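Local coordinates for protein putative tetR family transcriptional regulator (Streptomyces coelicolor A3, PDB 2Q24) that probably binds DNA as a transcriptional regulator of the TetR family, at residues G161-L164 and T165-P169. Numbering follows the deposited sequence.
Sequences GIAL and TSSRP
Ser167 OG reaches back to Ala163 O and donates a hydrogen bond of 2.6 Å. It meets the carbonyl at a C=O...OG angle of 131°, tilted somewhat from the carbonyl plane. The same hydroxyl is hydrogen-bonded to Thr102 OG1 of helix 86-106, so it ties the last turn to the neighbouring helix. With an alanine here, Ala163 O is likely to lose its hydroxyl donor and the tie to Thr102 would go.

Among the backbone bonds, Thr165 N donates to Gly161 O at 3.0 Å, the last regular helical bond here. Ser166 N makes a weak bond of 2.9 Å to Ile162 O. A water bridges the next step, donating to Leu164 O and accepting from Ser167 N at 2.8 Å.

Thr165 OG1, set between its backbone N and carbonyl carbon (chi1 58°), points back along the helix toward the preceding turn, 3.3 Å from Ile162 O and 2.8 Å from Ser166 OG. Ser166 OG is hydrogen-bonded to Gln174 OE1 of helix 172-185.

Ile162 and Ala163 pack on Ile98 of helix 86-106. The arrangement is a helix C-terminus, where the Ser167 hydroxyl replaces a main-chain donor at Ala163 O and a water joins Leu164 O to Ser167 N as helix 152-165 opens into the loop before helix 172-185 in the all-helical C-terminal domain.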
loop_
_atom_site.group_PDB
_atom_site.type_symbol
_atom_site.label_atom_id
_atom_site.label_comp_id
_atom_site.label_asym_id
_atom_site.label_seq_id
_atom_site.Cartn_x
_atom_site.Cartn_y
_atom_site.Cartn_z
ATOM N N GLY B 161 -13.958 14.387 2.636
ATOM C CA GLY B 161 -15.168 15.132 2.918
ATOM C C GLY B 161 -16.138 15.131 1.746
ATOM O O GLY B 161 -17.359 15.025 1.922
ATOM N N ILE B 162 -15.584 15.260 0.543
ATOM C CA ILE B 162 -16.396 15.229 -0.688
ATOM C C ILE B 162 -17.078 13.870 -0.790
ATOM O O ILE B 162 -18.248 13.785 -1.117
ATOM C CB ILE B 162 -15.518 15.473 -1.941
ATOM C CG1 ILE B 162 -14.978 16.924 -1.833
ATOM C CG2 ILE B 162 -16.340 15.300 -3.270
ATOM C CD1 ILE B 162 -14.013 17.308 -2.930
ATOM N N ALA B 163 -16.332 12.808 -0.531
ATOM C CA ALA B 163 -16.945 11.424 -0.539
ATOM C C ALA B 163 -18.077 11.254 0.456
ATOM O O ALA B 163 -19.144 10.664 0.162
ATOM C CB ALA B 163 -15.854 10.378 -0.296
ATOM N N LEU B 164 -17.922 11.857 1.632
ATOM C CA LEU B 164 -18.991 11.786 2.615
ATOM C C LEU B 164 -20.227 12.607 2.265
ATOM O O LEU B 164 -21.340 12.189 2.574
ATOM C CB LEU B 164 -18.488 12.214 3.996
ATOM C CG LEU B 164 -17.404 11.336 4.614
ATOM C CD1 LEU B 164 -16.879 12.074 5.838
ATOM C CD2 LEU B 164 -17.976 9.964 5.020
ATOM N N THR B 165 -20.057 13.762 1.634
ATOM C CA THR B 165 -21.214 14.583 1.329
ATOM C C THR B 165 -21.881 14.218 0.007
ATOM O O THR B 165 -23.073 14.481 -0.182
ATOM C CB THR B 165 -20.845 16.088 1.241
ATOM O OG1 THR B 165 -19.842 16.268 0.254
ATOM C CG2 THR B 165 -20.328 16.622 2.600
ATOM N N SER B 166 -21.110 13.650 -0.919
ATOM C CA SER B 166 -21.506 13.656 -2.312
ATOM C C SER B 166 -21.362 12.314 -3.022
ATOM O O SER B 166 -21.073 12.294 -4.207
ATOM C CB SER B 166 -20.717 14.755 -3.054
ATOM O OG SER B 166 -20.834 15.983 -2.344
ATOM N N SER B 167 -21.641 11.230 -2.298
ATOM C CA SER B 167 -21.477 9.862 -2.812
ATOM C C SER B 167 -22.666 9.262 -3.546
ATOM O O SER B 167 -22.482 8.301 -4.293
ATOM C CB SER B 167 -21.062 8.909 -1.686
ATOM O OG SER B 167 -19.662 8.911 -1.619
ATOM N N ARG B 168 -23.862 9.806 -3.365
ATOM C CA ARG B 168 -25.054 9.233 -4.049
ATOM C C ARG B 168 -24.970 9.403 -5.568
ATOM O O ARG B 168 -24.380 10.375 -6.056
ATOM C CB ARG B 168 -26.334 9.882 -3.558
ATOM C CG ARG B 168 -26.778 9.409 -2.171
ATOM C CD ARG B 168 -28.189 9.850 -1.874
ATOM N NE ARG B 168 -28.320 11.271 -1.560
ATOM C CZ ARG B 168 -28.996 12.131 -2.314
ATOM N NH2 ARG B 168 -29.084 13.411 -1.983
ATOM N N PRO B 169 -25.608 8.484 -6.337
ATOM C CA PRO B 169 -25.539 8.640 -7.802
ATOM C C PRO B 169 -26.033 10.017 -8.256
ATOM O O PRO B 169 -25.462 10.607 -9.185
ATOM C CB PRO B 169 -26.464 7.513 -8.336
ATOM C CG PRO B 169 -27.281 7.047 -7.131
ATOM C CD PRO B 169 -26.406 7.301 -5.929
HETATM O O HOH W 1 -22.901 11.016 0.190
#